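Local coordinates for protein acetyltransferase, GNAT family (PDB 3IWG) that probably transfers an acyl group, most likely acetyl from acetyl-coenzyme A, to an acceptor that is not known, at residues Phe5-Ile10 and Lys44-Tyr49; Glu139-Gln144 and Ala224-Thr229; Asp115-Phe120 and Val269-Lys274. All coordinates share one frame; numbering follows the deposited sequence. Where two conformers were deposited one is given.

Contact 1 (Phe5-Ile10 and Lys44-Tyr49)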
loop_
_atom_site.group_PDB
_atom_site.type_symbol
_atom_site.label_atom_id
_atom_site.label_comp_id
_atom_site.label_asym_id
_atom_site.label_seq_id
_atom_site.Cartn_x
_atom_site.Cartn_y
_atom_site.Cartn_z
ATOM N N PHE A 5 -14.935 -36.123 -6.407
ATOM C CA PHE A 5 -14.471 -34.713 -6.253
ATOM C C PHE A 5 -15.602 -33.710 -6.393
ATOM O O PHE A 5 -16.239 -33.637 -7.448
ATOM C CB PHE A 5 -13.410 -34.351 -7.301
ATOM C CG PHE A 5 -12.006 -34.698 -6.893
ATOM C CD1 PHE A 5 -11.536 -34.365 -5.622
ATOM C CD2 PHE A 5 -11.148 -35.361 -7.782
ATOM C CE1 PHE A 5 -10.248 -34.687 -5.220
ATOM C CE2 PHE A 5 -9.837 -35.685 -7.393
ATOM C CZ PHE A 5 -9.390 -35.345 -6.100
ATOM N N LYS A 6 -15.845 -32.947 -5.332
ATOM C CA LYS A 6 -16.695 -31.766 -5.405
ATOM C C LYS A 6 -15.757 -30.523 -5.447
ATOM O O LYS A 6 -14.835 -30.410 -4.629
ATOM C CB LYS A 6 -17.653 -31.692 -4.189
ATOM C CG LYS A 6 -19.119 -32.168 -4.428
ATOM C CD LYS A 6 -19.361 -33.688 -4.229
ATOM C CE LYS A 6 -20.829 -34.133 -4.573
ATOM N NZ LYS A 6 -21.902 -33.742 -3.559
ATOM N N ILE A 7 -15.970 -29.616 -6.401
ATOM C CA ILE A 7 -15.300 -28.319 -6.358
ATOM C C ILE A 7 -16.239 -27.326 -5.677
ATOM O O ILE A 7 -17.439 -27.289 -5.979
ATOM C CB ILE A 7 -14.904 -27.824 -7.762
ATOM C CG1 ILE A 7 -13.999 -28.864 -8.442
ATOM C CG2 ILE A 7 -14.234 -26.444 -7.675
ATOM C CD1 ILE A 7 -14.264 -29.067 -9.940
ATOM N N LYS A 8 -15.688 -26.548 -4.743
ATOM C CA LYS A 8 -16.446 -25.529 -4.006
ATOM C C LYS A 8 -15.617 -24.262 -3.991
ATOM O O LYS A 8 -14.402 -24.298 -3.937
ATOM C CB LYS A 8 -16.732 -25.938 -2.542
ATOM C CG LYS A 8 -17.893 -26.892 -2.285
ATOM C CD LYS A 8 -18.219 -27.025 -0.734
ATOM C CE LYS A 8 -18.717 -28.477 -0.350
ATOM N NZ LYS A 8 -19.559 -28.632 0.914
ATOM N N THR A 9 -16.297 -23.138 -4.026
ATOM C CA THR A 9 -15.659 -21.848 -3.965
ATOM C C THR A 9 -15.148 -21.728 -2.500
ATOM O O THR A 9 -15.710 -22.342 -1.594
ATOM C CB THR A 9 -16.697 -20.764 -4.392
ATOM O OG1 THR A 9 -16.099 -19.829 -5.293
ATOM C CG2 THR A 9 -17.289 -20.068 -3.191
ATOM N N ILE A 10 -14.057 -21.007 -2.273
ATOM C CA ILE A 10 -13.527 -20.851 -0.913
ATOM C C ILE A 10 -13.440 -19.362 -0.537
ATOM O O ILE A 10 -12.753 -18.607 -1.218
ATOM C CB ILE A 10 -12.144 -21.481 -0.821
ATOM C CG1 ILE A 10 -12.287 -23.005 -0.929
ATOM C CG2 ILE A 10 -11.390 -21.021 0.435
ATOM C CD1 ILE A 10 -11.604 -23.788 0.167
ATOM N N LYS A 44 -9.281 -15.923 -7.244
ATOM C CA LYS A 44 -10.417 -16.692 -6.736
ATOM C C LYS A 44 -9.921 -18.088 -6.378
ATOM O O LYS A 44 -9.133 -18.665 -7.113
ATOM C CB LYS A 44 -11.527 -16.793 -7.787
ATOM C CG LYS A 44 -12.011 -15.457 -8.340
ATOM C CD LYS A 44 -12.910 -14.709 -7.328
ATOM C CE LYS A 44 -13.472 -13.405 -7.902
ATOM N NZ LYS A 44 -14.266 -12.693 -6.892
ATOM N N HIS A 45 -10.381 -18.626 -5.263
ATOM C CA HIS A 45 -9.895 -19.908 -4.799
ATOM C C HIS A 45 -10.956 -20.938 -4.797
ATOM O O HIS A 45 -12.081 -20.644 -4.505
ATOM C CB HIS A 45 -9.303 -19.795 -3.418
ATOM C CG HIS A 45 -7.981 -19.105 -3.409
ATOM N ND1 HIS A 45 -6.792 -19.762 -3.154
ATOM C CD2 HIS A 45 -7.659 -17.808 -3.613
ATOM C CE1 HIS A 45 -5.794 -18.895 -3.194
ATOM N NE2 HIS A 45 -6.289 -17.701 -3.473
ATOM N N PHE A 46 -10.596 -22.155 -5.164
ATOM C CA PHE A 46 -11.518 -23.269 -5.091
ATOM C C PHE A 46 -10.844 -24.388 -4.353
ATOM O O PHE A 46 -9.632 -24.542 -4.374
ATOM C CB PHE A 46 -11.980 -23.740 -6.475
ATOM C CG PHE A 46 -12.543 -22.650 -7.310
ATOM C CD1 PHE A 46 -13.893 -22.403 -7.337
ATOM C CD2 PHE A 46 -11.706 -21.845 -8.054
ATOM C CE1 PHE A 46 -14.401 -21.360 -8.095
ATOM C CE2 PHE A 46 -12.202 -20.813 -8.821
ATOM C CZ PHE A 46 -13.545 -20.566 -8.850
ATOM N N GLY A 47 -11.675 -25.150 -3.679
ATOM C CA GLY A 47 -11.263 -26.314 -2.940
ATOM C C GLY A 47 -11.833 -27.557 -3.580
ATOM O O GLY A 47 -12.878 -27.535 -4.265
ATOM N N PHE A 48 -11.085 -28.630 -3.355
ATOM C CA PHE A 48 -11.364 -29.918 -3.894
ATOM C C PHE A 48 -11.694 -30.799 -2.688
ATOM O O PHE A 48 -10.915 -30.934 -1.727
ATOM C CB PHE A 48 -10.143 -30.458 -4.641
ATOM C CG PHE A 48 -9.624 -29.553 -5.746
ATOM C CD1 PHE A 48 -10.495 -28.939 -6.644
ATOM C CD2 PHE A 48 -8.257 -29.363 -5.925
ATOM C CE1 PHE A 48 -10.016 -28.119 -7.681
ATOM C CE2 PHE A 48 -7.779 -28.562 -6.965
ATOM C CZ PHE A 48 -8.665 -27.947 -7.840
ATOM N N TYR A 49 -12.876 -31.388 -2.749
ATOM C CA TYR A 49 -13.474 -32.047 -1.612
ATOM C C TYR A 49 -13.746 -33.479 -1.989
ATOM O O TYR A 49 -14.478 -33.771 -2.945
ATOM C CB TYR A 49 -14.764 -31.354 -1.215
ATOM C CG TYR A 49 -14.565 -30.012 -0.569
ATOM C CD1 TYR A 49 -14.350 -28.872 -1.336
ATOM C CD2 TYR A 49 -14.584 -29.877 0.812
ATOM C CE1 TYR A 49 -14.170 -27.621 -0.733
ATOM C CE2 TYR A 49 -14.415 -28.637 1.421
ATOM C CZ TYR A 49 -14.214 -27.519 0.642
ATOM O OH TYR A 49 -14.073 -26.296 1.238
#
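Y49 reaches over strand 6-9, and from CB outward its atoms meet K6, K8 and I10 in turn. Its CG points anti to its own carbonyl carbon (chi1 -72°), which tips the ring toward the neighbouring strand. CB starts 3.5 Å from K6 O, and that oxygen then lies in the ring plane at its edge, beside CD1. Next along, CE1 touches K8 CB at 3.6 Å. The K8 and Y49 side chains cross at about a right angle, with K8 CD over one face of the ring, 4.3 Å from the centroid, a CH-pi contact; NZ is farther off and adds at most a weak attraction. At the tip, OH meets I10 CD1 at 3.7 Å. With an alanine here, the K8 chain would probably lose the ring face it lies over, and I10 CD1 its contact with the hydroxyl.

Beneath, the backbones pair antiparallel. K6 N bonds Y49 O at 2.9 Å, almost straight, Y49 N returns a more bent bond to K6 O, and K8 and G47 exchange a second pair. G47 sits where a side chain would run into I10 CD1. On the reverse face I7 packs CG2 on F46 CB (3.7 Å) and CG1 at the edge of the F48 ring. That apolar face, with I7 and F48, lies on L82 of helix 76-87, while strand 53-60 flanks 44-49 on its other side and brings L54 against Y49.

Contact 2 (Glu139-Gln144 and Ala224-Thr229); sequences EMIDMQ and AKKVLT. With SO4 (sulfate ion), chain C.
A single water does what no direct hydrogen bond does between I141 and K226: it accepts from I141 N at 3.1 Å and donates to K226 O at 2.6 Å, stitching an irregular loop to a helix. This is the second acetyltransferase (GNAT) unit of the chain, and helix 223-237 follows the turn that, in GNAT enzymes, grips the coenzyme A pyrophosphate. Around the water the loop packs by side chains. I141 CG2 presses tightly on K226 CD, and the bends in the lysine chain wrap it over this methyl before NZ turns to E139 OE1 in a rather long salt bridge of 3.4 Å. On the next helical residue, V227 CG1 takes the selenium of M143 (a selenomethionine) at 3.7 Å, the two side chains crossing at about a right angle, and Y185 of strand 182-187 backs both I141 and M143. A sulfate, probably from the crystallisation liquor, marks the helix start, held also by R219 and G220, consistent with the pyrophosphate site of relatives. A224 N donates to its O3 at 3.0 Å, with 157° at the hydrogen.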
loop_
_atom_site.group_PDB
_atom_site.type_symbol
_atom_site.label_atom_id
_atom_site.label_comp_id
_atom_site.label_asym_id
_atom_site.label_seq_id
_atom_site.Cartn_x
_atom_site.Cartn_y
_atom_site.Cartn_z
ATOM N N GLU A 139 34.889 -2.298 -6.733
ATOM C CA GLU A 139 34.140 -1.105 -6.222
ATOM C C GLU A 139 32.597 -1.282 -6.039
ATOM O O GLU A 139 31.872 -1.548 -6.992
ATOM C CB GLU A 139 34.432 0.179 -7.080
ATOM C CG GLU A 139 34.615 -0.034 -8.620
ATOM C CD GLU A 139 34.026 1.105 -9.506
ATOM O OE1 GLU A 139 33.385 0.774 -10.566
ATOM O OE2 GLU A 139 34.221 2.303 -9.151
HETATM N N MSE A 140 32.147 -1.105 -4.793
HETATM C CA MSE A 140 30.771 -1.322 -4.345
HETATM C C MSE A 140 30.145 0.030 -3.960
HETATM O O MSE A 140 30.742 0.792 -3.174
HETATM C CB MSE A 140 30.772 -2.269 -3.141
HETATM C CG MSE A 140 29.693 -2.023 -2.041
HETATM SE SE MSE A 140 28.246 -3.357 -1.874
HETATM C CE MSE A 140 27.675 -3.047 -0.006
ATOM N N ILE A 141 28.948 0.314 -4.490
ATOM C CA ILE A 141 28.264 1.576 -4.209
ATOM C C ILE A 141 27.673 1.595 -2.815
ATOM O O ILE A 141 27.539 0.565 -2.179
ATOM C CB ILE A 141 27.089 1.847 -5.165
ATOM C CG1 ILE A 141 25.953 0.840 -4.957
ATOM C CG2 ILE A 141 27.557 1.876 -6.620
ATOM C CD1 ILE A 141 24.692 1.186 -5.752
ATOM N N ASP A 142 27.308 2.783 -2.358
ATOM C CA ASP A 142 26.570 2.942 -1.101
ATOM C C ASP A 142 25.127 3.374 -1.406
ATOM O O ASP A 142 24.898 4.388 -2.044
ATOM C CB ASP A 142 27.261 3.954 -0.164
ATOM C CG ASP A 142 26.736 3.872 1.304
ATOM O OD1 ASP A 142 26.304 2.773 1.789
ATOM O OD2 ASP A 142 26.741 4.933 1.978
HETATM N N MSE A 143 24.162 2.575 -0.986
HETATM C CA MSE A 143 22.763 2.979 -1.070
HETATM C C MSE A 143 22.286 3.363 0.331
HETATM O O MSE A 143 22.747 2.794 1.336
HETATM C CB MSE A 143 21.907 1.860 -1.649
HETATM C CG MSE A 143 22.244 1.483 -3.056
HETATM SE SE MSE A 143 21.138 0.100 -3.739
HETATM C CE MSE A 143 19.634 1.253 -4.219
ATOM N N GLN A 144 21.380 4.346 0.407
ATOM C CA GLN A 144 20.833 4.755 1.695
ATOM C C GLN A 144 19.388 4.248 1.873
ATOM O O GLN A 144 18.577 4.288 0.966
ATOM C CB GLN A 144 20.981 6.269 1.900
ATOM C CG GLN A 144 19.895 7.131 1.232
ATOM C CD GLN A 144 20.083 8.680 1.394
ATOM O OE1 GLN A 144 19.317 9.326 2.128
ATOM N NE2 GLN A 144 21.076 9.271 0.671
ATOM N N ALA A 224 22.608 -1.117 -12.581
ATOM C CA ALA A 224 21.740 -2.181 -12.016
ATOM C C ALA A 224 22.632 -3.269 -11.392
ATOM O O ALA A 224 22.334 -3.770 -10.314
ATOM C CB ALA A 224 20.810 -2.771 -13.045
ATOM N N LYS A 225 23.740 -3.614 -12.045
ATOM C CA LYS A 225 24.612 -4.608 -11.470
ATOM C C LYS A 225 25.018 -4.216 -10.052
ATOM O O LYS A 225 24.961 -5.032 -9.132
ATOM C CB LYS A 225 25.845 -4.817 -12.301
ATOM C CG LYS A 225 26.787 -5.860 -11.738
ATOM C CD LYS A 225 27.963 -6.065 -12.701
ATOM C CE LYS A 225 28.992 -7.135 -12.181
ATOM N NZ LYS A 225 30.198 -6.598 -11.464
ATOM N N LYS A 226 25.410 -2.956 -9.889
ATOM C CA LYS A 226 25.911 -2.498 -8.627
ATOM C C LYS A 226 24.847 -2.510 -7.545
ATOM O O LYS A 226 25.146 -2.759 -6.367
ATOM C CB LYS A 226 26.481 -1.112 -8.790
ATOM C CG LYS A 226 27.668 -1.045 -9.727
ATOM C CD LYS A 226 28.631 0.036 -9.313
ATOM C CE LYS A 226 28.725 1.242 -10.247
ATOM N NZ LYS A 226 30.033 1.182 -10.943
ATOM N N VAL A 227 23.604 -2.262 -7.965
ATOM C CA VAL A 227 22.479 -2.175 -7.044
ATOM C C VAL A 227 22.196 -3.570 -6.533
ATOM O O VAL A 227 22.082 -3.798 -5.339
ATOM C CB VAL A 227 21.218 -1.555 -7.713
ATOM C CG1 VAL A 227 20.025 -1.669 -6.835
ATOM C CG2 VAL A 227 21.472 -0.111 -8.028
ATOM N N LEU A 228 22.129 -4.507 -7.461
ATOM C CA LEU A 228 21.919 -5.900 -7.117
ATOM C C LEU A 228 23.030 -6.389 -6.162
ATOM O O LEU A 228 22.750 -7.064 -5.177
ATOM C CB LEU A 228 21.869 -6.723 -8.389
ATOM C CG LEU A 228 20.543 -6.620 -9.117
ATOM C CD1 LEU A 228 20.655 -7.284 -10.486
ATOM C CD2 LEU A 228 19.485 -7.348 -8.305
ATOM N N THR A 229 24.270 -5.994 -6.417
ATOM C CA THR A 229 25.368 -6.409 -5.565
ATOM C C THR A 229 25.186 -5.874 -4.152
ATOM O O THR A 229 25.377 -6.601 -3.195
ATOM C CB THR A 229 26.728 -5.979 -6.136
ATOM O OG1 THR A 229 26.861 -6.538 -7.452
ATOM C CG2 THR A 229 27.873 -6.482 -5.256
HETATM S S SO4 C . 21.363 -1.051 -16.620
HETATM O O1 SO4 C . 21.240 0.065 -17.563
HETATM O O2 SO4 C . 20.094 -1.772 -16.459
HETATM O O3 SO4 C . 21.840 -0.481 -15.388
HETATM O O4 SO4 C . 22.302 -2.105 -17.083
HETATM O O HOH W 1 27.498 -2.251 -5.405
#

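Contact 3 (Asp115-Phe120 and Val269-Lys274); sequences DNSATF and VQFEFK
Two torsions bring K274 and S117 to their partners. K274 starts with CG between its backbone N and carbonyl carbon (chi1 47°), which turns the chain past N116 O and back along the end of helix 107-116, where NZ donates to D115 O at 3.2 Å, in the carbonyl plane. A positive end here would suit the negative pole of the helix. S117 has OG anti to its carbonyl carbon (chi1 -56°); this lays OG beside F271 CB at 3.3 Å and in the plane of the F273 ring, at its edge, while its hydrogen-bonding partner is C113 O in the preceding helix.

Farther along, F120 CB rests on F271 CD1 at 3.7 Å. V269 CG1 touches both rings differently: it meets F120 CD2 at that ring's edge, 3.7 Å away, and sits above one face of F271, offset toward the rim. On the reverse side T119 OG1 lies 3.4 Å from E272 CG, whose carboxylate goes on to Y65 through OE1.

The backbone kinks in between. A118 N donates to E272 O at 2.8 Å, and E272 N returns a bond to T119 O at 3.0 Å. A118 and T119 thus both face E272, a classic beta bulge at the start of strand 117-129. Strand 262-273, the last of the chain, lies between 99-103 and 117-129, the place a GNAT domain usually gives its own final strand, which is consistent with strand exchange between two tandem GNAT units.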
loop_
_atom_site.group_PDB
_atom_site.type_symbol
_atom_site.label_atom_id
_atom_site.label_comp_id
_atom_site.label_asym_id
_atom_site.label_seq_id
_atom_site.Cartn_x
_atom_site.Cartn_y
_atom_site.Cartn_z
ATOM N N ASP A 115 0.422 -31.576 -19.982
ATOM C CA ASP A 115 -0.530 -32.563 -20.525
ATOM C C ASP A 115 -1.682 -31.913 -21.245
ATOM O O ASP A 115 -2.167 -32.406 -22.250
ATOM C CB ASP A 115 -1.159 -33.432 -19.389
ATOM C CG ASP A 115 -0.168 -34.454 -18.756
ATOM O OD1 ASP A 115 0.912 -34.684 -19.349
ATOM O OD2 ASP A 115 -0.476 -35.046 -17.681
ATOM N N ASN A 116 -2.141 -30.782 -20.728
ATOM C CA ASN A 116 -3.423 -30.283 -21.170
ATOM C C ASN A 116 -3.391 -29.017 -21.956
ATOM O O ASN A 116 -4.449 -28.481 -22.259
ATOM C CB ASN A 116 -4.300 -30.068 -19.956
ATOM C CG ASN A 116 -4.581 -31.320 -19.255
ATOM O OD1 ASN A 116 -5.477 -32.058 -19.642
ATOM N ND2 ASN A 116 -3.827 -31.579 -18.190
ATOM N N SER A 117 -2.208 -28.521 -22.285
ATOM C CA SER A 117 -2.137 -27.191 -22.911
ATOM C C SER A 117 -1.862 -27.294 -24.390
ATOM O O SER A 117 -1.246 -28.250 -24.852
ATOM C CB SER A 117 -1.073 -26.343 -22.238
ATOM O OG SER A 117 -1.342 -26.262 -20.849
ATOM N N ALA A 118 -2.325 -26.295 -25.119
ATOM C CA ALA A 118 -2.100 -26.230 -26.550
ATOM C C ALA A 118 -0.777 -25.521 -26.803
ATOM O O ALA A 118 0.099 -26.073 -27.469
ATOM C CB ALA A 118 -3.239 -25.466 -27.243
ATOM N N THR A 119 -0.641 -24.289 -26.290
ATOM C CA THR A 119 0.526 -23.457 -26.581
ATOM C C THR A 119 1.141 -22.888 -25.322
ATOM O O THR A 119 0.604 -23.024 -24.200
ATOM C CB THR A 119 0.184 -22.308 -27.559
ATOM O OG1 THR A 119 -0.854 -21.495 -26.985
ATOM C CG2 THR A 119 -0.252 -22.848 -28.969
ATOM N N PHE A 120 2.291 -22.266 -25.488
ATOM C CA PHE A 120 2.924 -21.653 -24.378
ATOM C C PHE A 120 3.823 -20.525 -24.794
ATOM O O PHE A 120 4.258 -20.445 -25.929
ATOM C CB PHE A 120 3.768 -22.672 -23.633
ATOM C CG PHE A 120 5.144 -22.837 -24.221
ATOM C CD1 PHE A 120 5.316 -23.471 -25.427
ATOM C CD2 PHE A 120 6.260 -22.286 -23.587
ATOM C CE1 PHE A 120 6.588 -23.582 -25.987
ATOM C CE2 PHE A 120 7.521 -22.401 -24.151
ATOM C CZ PHE A 120 7.686 -23.050 -25.331
ATOM N N VAL A 269 6.064 -19.905 -16.927
ATOM C CA VAL A 269 5.533 -20.078 -18.248
ATOM C C VAL A 269 4.057 -19.835 -18.205
ATOM O O VAL A 269 3.381 -20.209 -17.229
ATOM C CB VAL A 269 5.802 -21.545 -18.740
ATOM C CG1 VAL A 269 5.194 -21.775 -20.103
ATOM C CG2 VAL A 269 7.315 -21.902 -18.707
ATOM N N GLN A 270 3.544 -19.275 -19.282
ATOM C CA GLN A 270 2.124 -19.087 -19.475
ATOM C C GLN A 270 1.661 -20.077 -20.495
ATOM O O GLN A 270 2.108 -19.981 -21.650
ATOM C CB GLN A 270 1.828 -17.681 -20.028
ATOM C CG GLN A 270 0.348 -17.372 -20.148
ATOM C CD GLN A 270 0.054 -15.976 -20.688
ATOM O OE1 GLN A 270 0.893 -15.062 -20.637
ATOM N NE2 GLN A 270 -1.135 -15.824 -21.250
ATOM N N PHE A 271 0.756 -20.976 -20.083
ATOM C CA PHE A 271 0.164 -22.027 -20.936
ATOM C C PHE A 271 -1.254 -21.671 -21.326
ATOM O O PHE A 271 -1.998 -21.107 -20.503
ATOM C CB PHE A 271 0.088 -23.362 -20.201
ATOM C CG PHE A 271 1.398 -24.050 -20.045
ATOM C CD1 PHE A 271 1.995 -24.688 -21.124
ATOM C CD2 PHE A 271 2.034 -24.090 -18.823
ATOM C CE1 PHE A 271 3.212 -25.343 -21.002
ATOM C CE2 PHE A 271 3.271 -24.766 -18.683
ATOM C CZ PHE A 271 3.852 -25.387 -19.789
ATOM N N GLU A 272 -1.625 -21.966 -22.568
ATOM C CA GLU A 272 -2.997 -21.758 -23.022
ATOM C C GLU A 272 -3.612 -23.133 -23.144
ATOM O O GLU A 272 -2.981 -24.050 -23.650
ATOM C CB GLU A 272 -3.083 -21.037 -24.366
ATOM C CG GLU A 272 -2.322 -19.688 -24.457
ATOM C CD GLU A 272 -2.835 -18.605 -23.507
ATOM O OE1 GLU A 272 -4.067 -18.417 -23.452
ATOM O OE2 GLU A 272 -1.999 -17.939 -22.834
ATOM N N PHE A 273 -4.842 -23.265 -22.669
ATOM C CA PHE A 273 -5.544 -24.521 -22.707
ATOM C C PHE A 273 -6.216 -24.862 -24.039
ATOM O O PHE A 273 -6.768 -23.997 -24.760
ATOM C CB PHE A 273 -6.610 -24.578 -21.622
ATOM C CG PHE A 273 -6.062 -24.679 -20.245
ATOM C CD1 PHE A 273 -4.826 -25.273 -20.011
ATOM C CD2 PHE A 273 -6.797 -24.203 -19.164
ATOM C CE1 PHE A 273 -4.306 -25.339 -18.740
ATOM C CE2 PHE A 273 -6.296 -24.312 -17.864
ATOM C CZ PHE A 273 -5.045 -24.872 -17.648
ATOM N N LYS A 274 -6.138 -26.170 -24.318
ATOM C CA LYS A 274 -6.962 -26.835 -25.312
ATOM C C LYS A 274 -8.264 -27.254 -24.592
ATOM O O LYS A 274 -9.340 -27.370 -25.207
ATOM C CB LYS A 274 -6.210 -28.051 -25.951
ATOM C CG LYS A 274 -5.489 -29.018 -24.967
ATOM C CD LYS A 274 -4.780 -30.234 -25.657
ATOM C CE LYS A 274 -5.155 -31.595 -24.993
ATOM N NZ LYS A 274 -4.033 -32.576 -24.833
#

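All three contacts are partly buried, and each combines covered apolar side chains with exposed polar ones. Contact 1 pairs two strands of the N-terminal half; contact 3, its centre about 22 Å away, pairs the chain's last strand with the start of strand 117-129; both reach the same sheet and helix 76-87. Contact 1 is a regular antiparallel ladder, whereas contact 3 is broken by a bulge and adds a lysine at a helix end. Contact 2 lies across the chain's centre from both, its centre about 46 Å from that of contact 1; joining loop to helix, it relies on a water, a salt bridge and side-chain packing. Along the chain it is nested inside the loop that contact 3 closes.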